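Local coordinates for protein chintase (Rhizomucor miehei, PDB 5YUQ) that probably hydrolyses chitin by cutting its beta-1,4 links between N-acetylglucosamine units, acting as a family 18 glycoside hydrolase with a tunnel-shaped active site, at residues Lys47-Glu52 and Lys58-Ser63; Val91-Glu96 and Asp100-Asp105; Pro313-Phe318 and Leu324-Ala329; Ala291-Ala296 and Ser300-Tyr305. All coordinates share one frame; numbering follows the deposited sequence.

Contact 1. Residues Lys47-Glu52 and Lys58-Ser63; sequences KSVVQE and KSISLS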
loop_
_atom_site.group_PDB
_atom_site.type_symbol
_atom_site.label_atom_id
_atom_site.label_comp_id
_atom_site.label_asym_id
_atom_site.label_seq_id
_atom_site.Cartn_x
_atom_site.Cartn_y
_atom_site.Cartn_z
ATOM N N LYS A 47 -19.141 -11.223 -2.421
ATOM C CA LYS A 47 -19.670 -12.337 -3.205
ATOM C C LYS A 47 -19.867 -11.961 -4.668
ATOM O O LYS A 47 -19.559 -12.749 -5.557
ATOM C CB LYS A 47 -20.967 -12.880 -2.594
ATOM C CG LYS A 47 -20.745 -13.454 -1.208
ATOM C CD LYS A 47 -21.649 -14.614 -0.872
ATOM C CE LYS A 47 -21.154 -15.304 0.399
ATOM N NZ LYS A 47 -22.181 -16.205 0.988
ATOM N N SER A 48 -20.369 -10.756 -4.917
ATOM C CA SER A 48 -20.530 -10.286 -6.284
ATOM C C SER A 48 -19.195 -10.228 -7.019
ATOM O O SER A 48 -19.077 -10.716 -8.138
ATOM C CB SER A 48 -21.208 -8.916 -6.314
ATOM O OG SER A 48 -20.968 -8.288 -7.559
ATOM N N VAL A 49 -18.183 -9.650 -6.377
ATOM C CA VAL A 49 -16.893 -9.476 -7.035
ATOM C C VAL A 49 -16.163 -10.798 -7.231
ATOM O O VAL A 49 -15.523 -11.001 -8.260
ATOM C CB VAL A 49 -15.995 -8.451 -6.284
ATOM C CG1 VAL A 49 -14.637 -8.320 -6.974
ATOM C CG2 VAL A 49 -16.691 -7.102 -6.246
ATOM N N VAL A 50 -16.274 -11.709 -6.264
ATOM C CA VAL A 50 -15.686 -13.039 -6.426
ATOM C C VAL A 50 -16.301 -13.759 -7.623
ATOM O O VAL A 50 -15.598 -14.346 -8.445
ATOM C CB VAL A 50 -15.840 -13.913 -5.160
ATOM C CG1 VAL A 50 -15.422 -15.344 -5.454
ATOM C CG2 VAL A 50 -14.991 -13.353 -4.026
ATOM N N GLN A 51 -17.622 -13.700 -7.729
ATOM C CA GLN A 51 -18.303 -14.329 -8.847
ATOM C C GLN A 51 -17.849 -13.727 -10.183
ATOM O O GLN A 51 -17.584 -14.451 -11.143
ATOM C CB GLN A 51 -19.820 -14.221 -8.677
ATOM C CG GLN A 51 -20.592 -14.938 -9.771
ATOM C CD GLN A 51 -20.253 -16.417 -9.822
ATOM O OE1 GLN A 51 -20.641 -17.190 -8.938
ATOM N NE2 GLN A 51 -19.507 -16.818 -10.846
ATOM N N GLU A 52 -17.746 -12.403 -10.244
ATOM C CA GLU A 52 -17.285 -11.743 -11.459
ATOM C C GLU A 52 -15.868 -12.148 -11.799
ATOM O O GLU A 52 -15.561 -12.444 -12.944
ATOM C CB GLU A 52 -17.367 -10.216 -11.323
ATOM C CG GLU A 52 -18.767 -9.680 -11.187
ATOM C CD GLU A 52 -18.814 -8.167 -11.144
ATOM O OE1 GLU A 52 -19.931 -7.612 -11.027
ATOM O OE2 GLU A 52 -17.737 -7.536 -11.231
ATOM N N LYS A 58 -10.286 -14.987 -13.193
ATOM C CA LYS A 58 -9.328 -14.201 -12.423
ATOM C C LYS A 58 -9.270 -14.617 -10.964
ATOM O O LYS A 58 -10.273 -15.038 -10.388
ATOM C CB LYS A 58 -9.694 -12.725 -12.514
ATOM C CG LYS A 58 -9.751 -12.208 -13.937
ATOM C CD LYS A 58 -8.370 -12.148 -14.579
ATOM C CE LYS A 58 -8.485 -11.792 -16.062
ATOM N NZ LYS A 58 -7.183 -11.397 -16.666
ATOM N N SER A 59 -8.085 -14.483 -10.369
ATOM C CA SER A 59 -7.877 -14.806 -8.965
ATOM C C SER A 59 -8.266 -13.636 -8.069
ATOM O O SER A 59 -8.042 -12.474 -8.416
ATOM C CB SER A 59 -6.405 -15.139 -8.715
ATOM O OG SER A 59 -6.047 -16.366 -9.314
ATOM N N ILE A 60 -8.850 -13.941 -6.914
ATOM C CA ILE A 60 -9.202 -12.894 -5.960
ATOM C C ILE A 60 -8.800 -13.282 -4.544
ATOM O O ILE A 60 -9.064 -14.395 -4.090
ATOM C CB ILE A 60 -10.712 -12.510 -6.041
ATOM C CG1 ILE A 60 -11.078 -11.490 -4.954
ATOM C CG2 ILE A 60 -11.598 -13.744 -5.938
ATOM C CD1 ILE A 60 -12.378 -10.731 -5.255
ATOM N N SER A 61 -8.131 -12.361 -3.861
ATOM C CA SER A 61 -7.770 -12.538 -2.467
ATOM C C SER A 61 -8.499 -11.518 -1.621
ATOM O O SER A 61 -8.808 -10.430 -2.086
ATOM C CB SER A 61 -6.271 -12.319 -2.262
ATOM O OG SER A 61 -5.514 -13.309 -2.933
ATOM N N LEU A 62 -8.757 -11.871 -0.369
ATOM C CA LEU A 62 -9.250 -10.914 0.607
ATOM C C LEU A 62 -8.070 -10.360 1.385
ATOM O O LEU A 62 -7.214 -11.125 1.847
ATOM C CB LEU A 62 -10.220 -11.595 1.568
ATOM C CG LEU A 62 -10.798 -10.747 2.698
ATOM C CD1 LEU A 62 -11.633 -9.609 2.137
ATOM C CD2 LEU A 62 -11.616 -11.632 3.624
ATOM N N SER A 63 -8.016 -9.036 1.500
ATOM C CA SER A 63 -7.007 -8.383 2.320
ATOM C C SER A 63 -7.541 -8.202 3.726
ATOM O O SER A 63 -8.633 -7.661 3.925
ATOM C CB SER A 63 -6.598 -7.036 1.728
ATOM O OG SER A 63 -5.471 -6.511 2.425
#
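No flat group enters the contact between Val49, Val50 and Ile60: there is no ring face or amide edge here, only branched aliphatic chains. Val49 and Val50 stand on the flank of helix 43-55, and Ile60 points from strand 59-65 toward the helix. Its tip does most of the touching, with CD1 3.7 Å from Val49 CG1 and 3.9 Å from Val50 CG2. The second branch, Ile60 CG2, also lies 3.9 Å from Val50 CG2, so Val50 is met by both arms of the isoleucine. Because CG1 is anti to the backbone N (chi1 175°) and the chain runs on extended, CD1 reaches far enough to meet both valines; the isoleucine side chain crosses each valine at about a right angle. The backbones come closest at 6.5 Å, between Val50 CA and Ile60 CA. This is the helix-on-strand packing of a TIM barrel, where the outer helices cover the parallel strands; Leu13 and Leu99 close round the valines. Beta-branched residues suit it, being compact and having few rotations to lose. With no hydrogen bond crossing the contact, helix and strand are joined here by dispersion and the exclusion of water.

Contact 2. Residues Val91-Glu96 and Asp100-Asp105; sequences VDVVKE and DGLNLD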
loop_
_atom_site.group_PDB
_atom_site.type_symbol
_atom_site.label_atom_id
_atom_site.label_comp_id
_atom_site.label_asym_id
_atom_site.label_seq_id
_atom_site.Cartn_x
_atom_site.Cartn_y
_atom_site.Cartn_z
ATOM N N VAL A 91 -9.914 -19.350 7.870
ATOM C CA VAL A 91 -10.172 -20.489 7.002
ATOM C C VAL A 91 -11.640 -20.501 6.596
ATOM O O VAL A 91 -11.973 -20.785 5.443
ATOM C CB VAL A 91 -9.776 -21.806 7.696
ATOM C CG1 VAL A 91 -10.233 -23.005 6.875
ATOM C CG2 VAL A 91 -8.267 -21.844 7.928
ATOM N N ASP A 92 -12.517 -20.163 7.538
ATOM C CA ASP A 92 -13.947 -20.147 7.248
ATOM C C ASP A 92 -14.294 -19.105 6.193
ATOM O O ASP A 92 -15.108 -19.370 5.315
ATOM C CB ASP A 92 -14.768 -19.881 8.509
ATOM C CG ASP A 92 -14.811 -21.066 9.443
ATOM O OD1 ASP A 92 -14.423 -22.182 9.030
ATOM O OD2 ASP A 92 -15.251 -20.878 10.598
ATOM N N VAL A 93 -13.637 -17.981 6.288
ATOM C CA VAL A 93 -13.907 -16.914 5.325
ATOM C C VAL A 93 -13.502 -17.301 3.915
ATOM O O VAL A 93 -14.152 -17.005 2.975
ATOM C CB VAL A 93 -13.263 -15.566 5.734
ATOM C CG1 VAL A 93 -11.793 -15.528 5.424
ATOM C CG2 VAL A 93 -13.928 -14.465 4.955
ATOM N N VAL A 94 -12.374 -17.981 3.809
ATOM C CA VAL A 94 -11.903 -18.462 2.520
ATOM C C VAL A 94 -12.925 -19.407 1.906
ATOM O O VAL A 94 -13.285 -19.263 0.737
ATOM C CB VAL A 94 -10.532 -19.156 2.625
ATOM C CG1 VAL A 94 -10.200 -19.837 1.303
ATOM C CG2 VAL A 94 -9.476 -18.120 2.963
ATOM N N LYS A 95 -13.426 -20.345 2.708
ATOM C CA LYS A 95 -14.450 -21.276 2.228
ATOM C C LYS A 95 -15.769 -20.578 1.931
ATOM O O LYS A 95 -16.402 -20.843 0.909
ATOM C CB LYS A 95 -14.688 -22.395 3.254
ATOM C CG LYS A 95 -13.503 -23.301 3.515
ATOM C CD LYS A 95 -13.778 -24.159 4.749
ATOM C CE LYS A 95 -12.650 -25.136 5.036
ATOM N NZ LYS A 95 -12.894 -25.897 6.297
ATOM N N GLU A 96 -16.187 -19.680 2.818
ATOM C CA GLU A 96 -17.478 -19.005 2.648
ATOM C C GLU A 96 -17.529 -18.183 1.367
ATOM O O GLU A 96 -18.556 -18.142 0.677
ATOM C CB GLU A 96 -17.793 -18.112 3.857
ATOM C CG GLU A 96 -19.065 -17.271 3.702
ATOM C CD GLU A 96 -20.329 -18.112 3.587
ATOM O OE1 GLU A 96 -20.359 -19.234 4.137
ATOM O OE2 GLU A 96 -21.300 -17.651 2.947
ATOM N N ASP A 100 -9.478 -17.179 -3.482
ATOM C CA ASP A 100 -8.267 -17.813 -3.980
ATOM C C ASP A 100 -7.074 -17.533 -3.101
ATOM O O ASP A 100 -6.022 -18.157 -3.257
ATOM C CB ASP A 100 -7.981 -17.319 -5.382
ATOM C CG ASP A 100 -9.133 -17.578 -6.306
ATOM O OD1 ASP A 100 -9.432 -18.770 -6.516
ATOM O OD2 ASP A 100 -9.752 -16.605 -6.786
ATOM N N GLY A 101 -7.233 -16.603 -2.170
ATOM C CA GLY A 101 -6.146 -16.306 -1.271
ATOM C C GLY A 101 -6.450 -15.309 -0.183
ATOM O O GLY A 101 -7.536 -14.740 -0.124
ATOM N N LEU A 102 -5.468 -15.106 0.683
ATOM C CA LEU A 102 -5.560 -14.116 1.740
ATOM C C LEU A 102 -4.325 -13.244 1.677
ATOM O O LEU A 102 -3.209 -13.746 1.569
ATOM C CB LEU A 102 -5.632 -14.785 3.111
ATOM C CG LEU A 102 -6.915 -15.539 3.453
ATOM C CD1 LEU A 102 -6.702 -16.384 4.718
ATOM C CD2 LEU A 102 -8.072 -14.564 3.634
ATOM N N ASN A 103 -4.549 -11.939 1.735
ATOM C CA ASN A 103 -3.488 -10.951 1.754
ATOM C C ASN A 103 -3.490 -10.317 3.139
ATOM O O ASN A 103 -4.423 -9.606 3.489
ATOM C CB ASN A 103 -3.769 -9.892 0.672
ATOM C CG ASN A 103 -2.814 -8.706 0.739
ATOM O OD1 ASN A 103 -3.188 -7.609 1.160
ATOM N ND2 ASN A 103 -1.582 -8.917 0.292
ATOM N N LEU A 104 -2.461 -10.570 3.939
ATOM C CA LEU A 104 -2.449 -10.051 5.304
ATOM C C LEU A 104 -1.756 -8.695 5.325
ATOM O O LEU A 104 -0.640 -8.556 4.835
ATOM C CB LEU A 104 -1.796 -11.045 6.276
ATOM C CG LEU A 104 -2.456 -12.430 6.280
ATOM C CD1 LEU A 104 -1.924 -13.280 7.437
ATOM C CD2 LEU A 104 -3.976 -12.338 6.316
ATOM N N ASP A 105 -2.454 -7.686 5.846
ATOM C CA ASP A 105 -1.996 -6.300 5.809
ATOM C C ASP A 105 -1.957 -5.718 7.222
ATOM O O ASP A 105 -2.604 -4.725 7.538
ATOM C CB ASP A 105 -2.923 -5.483 4.892
ATOM C CG ASP A 105 -2.389 -4.103 4.568
ATOM O OD1 ASP A 105 -1.222 -3.782 4.887
ATOM O OD2 ASP A 105 -3.148 -3.311 3.972
#
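The backbones carrying Val94 and Leu102 come nearest at 7.2 Å, between Val94 CA and Gly101 CA, where helix 80-97 has just led through a short loop into strand 101-105. The pair belongs to the TIM barrel, with the helix on the outside and the strand among the parallel staves. Residues 100-105 also open the sequence DGLNLDWE, which resembles the family 18 signature DGxDxDxE and has Asn103 where the first of the two later aspartates usually stands. Val94 and Leu102 point at each other and their side chains cross obliquely. One valine methyl does the work: Val94 CG2 sits in the fork of the leucine, 3.7 Å from Leu102 CG, 3.7 Å from Leu102 CD1 and 3.9 Å from Leu102 CD2. With Leu102 CG anti to the carbonyl carbon (chi1 -70°), the fork faces Val94. Leucine suits the strand position because its fork can straddle a methyl, while valine keeps the helix surface shallow. At the start of the strand, Asp100 OD2 accepts hydrogen bonds from Ile60 N and His54 NE2. Val93, which also packs on Leu62, adds a looser touch from the preceding helical position, its CG1 lying 4.2 Å from Leu102 CD2.

Contact 3. Residues Pro313-Phe318 and Leu324-Ala329; sequences PYAYSF and LSFDDA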
loop_
_atom_site.group_PDB
_atom_site.type_symbol
_atom_site.label_atom_id
_atom_site.label_comp_id
_atom_site.label_asym_id
_atom_site.label_seq_id
_atom_site.Cartn_x
_atom_site.Cartn_y
_atom_site.Cartn_z
ATOM N N PRO A 313 6.586 12.876 -11.052
ATOM C CA PRO A 313 6.155 14.248 -11.341
ATOM C C PRO A 313 5.736 14.940 -10.058
ATOM O O PRO A 313 5.350 14.285 -9.088
ATOM C CB PRO A 313 4.925 14.037 -12.224
ATOM C CG PRO A 313 4.343 12.740 -11.701
ATOM C CD PRO A 313 5.548 11.884 -11.394
ATOM N N TYR A 314 5.815 16.262 -10.050
ATOM C CA TYR A 314 5.236 17.009 -8.958
ATOM C C TYR A 314 4.738 18.320 -9.509
ATOM O O TYR A 314 5.114 18.717 -10.609
ATOM C CB TYR A 314 6.236 17.218 -7.813
ATOM C CG TYR A 314 7.452 18.046 -8.156
ATOM C CD1 TYR A 314 8.553 17.478 -8.789
ATOM C CD2 TYR A 314 7.516 19.387 -7.813
ATOM C CE1 TYR A 314 9.673 18.233 -9.084
ATOM C CE2 TYR A 314 8.626 20.144 -8.102
ATOM C CZ TYR A 314 9.695 19.570 -8.742
ATOM O OH TYR A 314 10.799 20.331 -9.035
ATOM N N ALA A 315 3.854 18.972 -8.768
ATOM C CA ALA A 315 3.255 20.200 -9.260
ATOM C C ALA A 315 3.086 21.171 -8.112
ATOM O O ALA A 315 2.882 20.768 -6.969
ATOM C CB ALA A 315 1.917 19.907 -9.931
ATOM N N TYR A 316 3.190 22.459 -8.413
ATOM C CA TYR A 316 3.027 23.466 -7.385
ATOM C C TYR A 316 1.841 24.369 -7.705
ATOM O O TYR A 316 1.690 24.837 -8.834
ATOM C CB TYR A 316 4.293 24.305 -7.239
ATOM C CG TYR A 316 4.156 25.370 -6.175
ATOM C CD1 TYR A 316 4.110 25.030 -4.827
ATOM C CD2 TYR A 316 4.051 26.708 -6.516
ATOM C CE1 TYR A 316 3.972 26.007 -3.844
ATOM C CE2 TYR A 316 3.914 27.682 -5.542
ATOM C CZ TYR A 316 3.875 27.321 -4.214
ATOM O OH TYR A 316 3.735 28.299 -3.257
ATOM N N SER A 317 0.999 24.594 -6.702
ATOM C CA SER A 317 -0.096 25.544 -6.820
ATOM C C SER A 317 0.183 26.720 -5.911
ATOM O O SER A 317 0.179 26.573 -4.692
ATOM C CB SER A 317 -1.418 24.894 -6.410
ATOM O OG SER A 317 -2.442 25.880 -6.316
ATOM N N PHE A 318 0.397 27.897 -6.499
ATOM C CA PHE A 318 0.684 29.084 -5.706
ATOM C C PHE A 318 -0.502 29.345 -4.778
ATOM O O PHE A 318 -0.335 29.716 -3.617
ATOM C CB PHE A 318 0.964 30.286 -6.613
ATOM C CG PHE A 318 1.492 31.474 -5.874
ATOM C CD1 PHE A 318 2.854 31.646 -5.678
ATOM C CD2 PHE A 318 0.620 32.416 -5.356
ATOM C CE1 PHE A 318 3.341 32.740 -4.982
ATOM C CE2 PHE A 318 1.092 33.503 -4.654
ATOM C CZ PHE A 318 2.455 33.675 -4.462
ATOM N N LEU A 324 2.036 19.056 -4.955
ATOM C CA LEU A 324 1.451 17.740 -5.170
ATOM C C LEU A 324 2.533 16.833 -5.686
ATOM O O LEU A 324 3.099 17.090 -6.746
ATOM C CB LEU A 324 0.332 17.815 -6.221
ATOM C CG LEU A 324 -0.237 16.487 -6.738
ATOM C CD1 LEU A 324 -1.005 15.778 -5.654
ATOM C CD2 LEU A 324 -1.125 16.731 -7.964
ATOM N N SER A 325 2.838 15.774 -4.937
ATOM C CA SER A 325 3.691 14.723 -5.464
ATOM C C SER A 325 2.759 13.639 -5.954
ATOM O O SER A 325 1.868 13.216 -5.220
ATOM C CB SER A 325 4.605 14.151 -4.387
ATOM O OG SER A 325 5.220 12.965 -4.884
ATOM N N PHE A 326 2.951 13.185 -7.186
ATOM C CA PHE A 326 2.049 12.178 -7.737
ATOM C C PHE A 326 2.748 11.187 -8.645
ATOM O O PHE A 326 3.973 11.200 -8.749
ATOM C CB PHE A 326 0.822 12.820 -8.422
ATOM C CG PHE A 326 1.132 13.666 -9.645
ATOM C CD1 PHE A 326 1.747 14.907 -9.522
ATOM C CD2 PHE A 326 0.738 13.237 -10.917
ATOM C CE1 PHE A 326 2.000 15.695 -10.647
ATOM C CE2 PHE A 326 0.988 14.018 -12.043
ATOM C CZ PHE A 326 1.614 15.247 -11.911
ATOM N N ASP A 327 1.968 10.306 -9.264
ATOM C CA ASP A 327 2.496 9.398 -10.267
ATOM C C ASP A 327 1.657 9.486 -11.516
ATOM O O ASP A 327 0.437 9.637 -11.447
ATOM C CB ASP A 327 2.530 7.967 -9.748
ATOM C CG ASP A 327 3.796 7.679 -8.995
ATOM O OD1 ASP A 327 4.791 7.296 -9.650
ATOM O OD2 ASP A 327 3.819 7.876 -7.761
ATOM N N ASP A 328 2.327 9.426 -12.662
ATOM C CA ASP A 328 1.634 9.494 -13.941
ATOM C C ASP A 328 2.043 8.313 -14.807
ATOM O O ASP A 328 2.657 7.365 -14.317
ATOM C CB ASP A 328 1.884 10.834 -14.646
ATOM C CG ASP A 328 3.360 11.158 -14.810
ATOM O OD1 ASP A 328 4.206 10.267 -14.617
ATOM O OD2 ASP A 328 3.683 12.322 -15.161
ATOM N N ALA A 329 1.692 8.340 -16.086
ATOM C CA ALA A 329 2.010 7.194 -16.926
ATOM C C ALA A 329 3.513 6.988 -16.999
ATOM O O ALA A 329 3.984 5.850 -16.944
ATOM C CB ALA A 329 1.420 7.357 -18.307
HETATM O O HOH W 1 6.864 13.667 -6.811
#
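Pro313 sets its CB-CG edge on one face of the Phe326 ring, with CG almost over the centre, 3.6 Å from the ring centroid and only 9° off the ring normal. This is a CH-pi contact, and proline suits the place because its closed ring holds the CB-CG edge in one position over the phenyl face; Pro313 CB adds a touch 3.5 Å from Phe326 CZ. Phe326 CG lies between the backbone N and the carbonyl carbon (chi1 64°), a rotation that folds the ring back beneath the proline and leaves Leu324 O at its edge, in plane. Asp328 comes past Pro313 running the opposite way, its OD2 3.5 Å from Pro313 CG. Its carboxylate also caps the helix that follows, a natural place for aspartate at an N-cap.

These side chains are gathered by a beta hairpin, strands 312-317 and 322-325, in the stretch between the last two parallel strands of the TIM barrel, consistent with the insertion many family 18 chitinases carry there. Ala315 and Leu324 form its antiparallel hydrogen-bonded pair, with Ala315 N 2.9 Å from Leu324 O and Leu324 N 2.8 Å from Ala315 O; their side chains share the face that receives Trp302, where small Ala315 leaves space for the indole. Tyr314 and Ser325, a non-hydrogen-bonded pair, point to the other face. Beyond the last bridge, Phe326 N still gives Pro313 O a long but almost straight bond, 3.3 Å at 176°. A water donates to the same Pro313 O over 2.8 Å and also bonds Ser325 OG, whose further partner is Asn194 N.

Contact 4. Residues Ala291-Ala296 and Ser300-Tyr305; sequences AQEGIA and SGWVTY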
loop_
_atom_site.group_PDB
_atom_site.type_symbol
_atom_site.label_atom_id
_atom_site.label_comp_id
_atom_site.label_asym_id
_atom_site.label_seq_id
_atom_site.Cartn_x
_atom_site.Cartn_y
_atom_site.Cartn_z
ATOM N N ALA A 291 -6.223 14.180 -13.432
ATOM C CA ALA A 291 -6.537 14.156 -14.859
ATOM C C ALA A 291 -7.616 15.178 -15.191
ATOM O O ALA A 291 -7.465 15.970 -16.128
ATOM C CB ALA A 291 -6.971 12.764 -15.274
ATOM N N GLN A 292 -8.697 15.172 -14.414
ATOM C CA GLN A 292 -9.830 16.064 -14.684
ATOM C C GLN A 292 -9.449 17.537 -14.576
ATOM O O GLN A 292 -9.987 18.373 -15.310
ATOM C CB GLN A 292 -10.996 15.758 -13.736
ATOM C CG GLN A 292 -11.745 14.459 -14.030
ATOM C CD GLN A 292 -12.569 13.969 -12.844
ATOM O OE1 GLN A 292 -12.524 14.549 -11.752
ATOM N NE2 GLN A 292 -13.323 12.892 -13.053
ATOM N N GLU A 293 -8.523 17.856 -13.674
ATOM C CA GLU A 293 -8.124 19.243 -13.450
ATOM C C GLU A 293 -7.049 19.708 -14.420
ATOM O O GLU A 293 -6.697 20.887 -14.449
ATOM C CB GLU A 293 -7.650 19.444 -12.008
ATOM C CG GLU A 293 -8.763 19.331 -10.990
ATOM C CD GLU A 293 -8.283 19.581 -9.581
ATOM O OE1 GLU A 293 -7.051 19.628 -9.368
ATOM O OE2 GLU A 293 -9.140 19.733 -8.684
ATOM N N GLY A 294 -6.533 18.787 -15.224
ATOM C CA GLY A 294 -5.564 19.146 -16.240
ATOM C C GLY A 294 -4.251 19.595 -15.644
ATOM O O GLY A 294 -3.530 20.387 -16.243
ATOM N N ILE A 295 -3.930 19.071 -14.467
ATOM C CA ILE A 295 -2.698 19.446 -13.788
ATOM C C ILE A 295 -1.482 19.289 -14.705
ATOM O O ILE A 295 -0.625 20.164 -14.751
ATOM C CB ILE A 295 -2.538 18.656 -12.473
ATOM C CG1 ILE A 295 -3.669 19.058 -11.516
ATOM C CG2 ILE A 295 -1.180 18.913 -11.850
ATOM C CD1 ILE A 295 -3.505 18.583 -10.087
ATOM N N ALA A 296 -1.452 18.207 -15.479
ATOM C CA ALA A 296 -0.325 17.913 -16.361
ATOM C C ALA A 296 -0.117 18.933 -17.483
ATOM O O ALA A 296 0.965 18.998 -18.064
ATOM C CB ALA A 296 -0.464 16.506 -16.943
ATOM N N SER A 300 -5.716 24.708 -13.920
ATOM C CA SER A 300 -6.272 24.730 -12.568
ATOM C C SER A 300 -5.339 25.311 -11.510
ATOM O O SER A 300 -5.468 24.998 -10.331
ATOM C CB SER A 300 -6.728 23.331 -12.153
ATOM O OG SER A 300 -7.724 22.858 -13.043
ATOM N N GLY A 301 -4.405 26.153 -11.937
ATOM C CA GLY A 301 -3.540 26.853 -11.003
ATOM C C GLY A 301 -2.297 26.077 -10.617
ATOM O O GLY A 301 -1.623 26.431 -9.647
ATOM N N TRP A 302 -1.991 25.028 -11.376
ATOM C CA TRP A 302 -0.813 24.203 -11.112
ATOM C C TRP A 302 0.288 24.434 -12.134
ATOM O O TRP A 302 0.015 24.706 -13.299
ATOM C CB TRP A 302 -1.196 22.719 -11.131
ATOM C CG TRP A 302 -2.148 22.341 -10.056
ATOM C CD1 TRP A 302 -3.512 22.333 -10.126
ATOM C CD2 TRP A 302 -1.812 21.922 -8.734
ATOM N NE1 TRP A 302 -4.044 21.931 -8.929
ATOM C CE2 TRP A 302 -3.019 21.671 -8.052
ATOM C CE3 TRP A 302 -0.602 21.736 -8.055
ATOM C CZ2 TRP A 302 -3.051 21.241 -6.726
ATOM C CZ3 TRP A 302 -0.636 21.306 -6.740
ATOM C CH2 TRP A 302 -1.852 21.064 -6.093
ATOM N N VAL A 303 1.533 24.323 -11.688
ATOM C CA VAL A 303 2.680 24.288 -12.584
ATOM C C VAL A 303 3.397 22.958 -12.334
ATOM O O VAL A 303 3.769 22.644 -11.197
ATOM C CB VAL A 303 3.630 25.470 -12.339
ATOM C CG1 VAL A 303 4.882 25.330 -13.190
ATOM C CG2 VAL A 303 2.918 26.800 -12.636
ATOM N N THR A 304 3.578 22.172 -13.391
ATOM C CA THR A 304 4.098 20.811 -13.234
ATOM C C THR A 304 5.608 20.710 -13.488
ATOM O O THR A 304 6.161 21.446 -14.306
ATOM C CB THR A 304 3.316 19.820 -14.118
ATOM O OG1 THR A 304 1.921 19.912 -13.807
ATOM C CG2 THR A 304 3.769 18.393 -13.872
ATOM N N TYR A 305 6.260 19.801 -12.763
ATOM C CA TYR A 305 7.691 19.557 -12.860
ATOM C C TYR A 305 7.942 18.058 -12.845
ATOM O O TYR A 305 7.029 17.262 -12.627
ATOM C CB TYR A 305 8.409 20.164 -11.658
ATOM C CG TYR A 305 8.240 21.660 -11.501
ATOM C CD1 TYR A 305 9.108 22.540 -12.131
ATOM C CD2 TYR A 305 7.232 22.186 -10.710
ATOM C CE1 TYR A 305 8.963 23.913 -11.991
ATOM C CE2 TYR A 305 7.078 23.564 -10.573
ATOM C CZ TYR A 305 7.955 24.410 -11.208
ATOM O OH TYR A 305 7.813 25.777 -11.068
HETATM O O HOH W 2 -6.964 22.709 -8.775
#
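Ile295 lays the end of its side chain over one face of the Trp302 indole. Its CD1 stands 3.6 Å from the centroid of the five-membered ring and 11° off the normal, a CH-pi contact, while Ile295 CG1 is 3.6 Å from Trp302 CD1. The isoleucine divides its branches: with CG1 anti to the carbonyl carbon (chi1 -65°) the long arm goes to the indole, and the short one, CG2, turns to Trp302 CB, 3.9 Å away.

Both residues lie on the connection from helix 287-292 to strand 302-307, between the last two parallel strands of the TIM barrel, probably part of the insertion domain that many family 18 chitinases carry there. Gly294 ends the helix in a Schellman motif; glycine suits the place because it takes up positive phi easily. The strand's side of the loop then bonds back to carbonyls near the helix end. Ser300 OG donates to Glu293 O over 2.6 Å, in the carbonyl plane and on a lone pair. Thr304, deposited in two conformers, in one of them gives OG1 to Ile295 O at 2.7 Å, from well above the carbonyl plane.

The indole nitrogen Trp302 NE1 is satisfied by a water 3.0 Å away. That water donates in turn to Ser300 O and, weakly, to Glu293 OE1, whose firmer partner is the hydroxyl of Tyr285. Lys322 and Leu324 of the neighbouring hairpin also touch the indole.

How the contacts relate
From the N terminus, contact 1 closes the loop from helix 43-55 to strand 59-65, and contact 2 then does the same for helix 80-97 and strand 101-105. The two stand side by side on the barrel: their strands are parallel neighbours, and a salt bridge from Lys47 to Glu96 joins their helices. Much later, contact 4 closes the turn before strand 302-307, and contact 3 follows by closing the hairpin 312-325. These two also adjoin, through antiparallel pairing of strands 302-307 and 312-317. All four are in series, none nesting or crossing. Contacts 2 and 3 lie on opposite sides of the chain's centre, with centres about 37 Å apart.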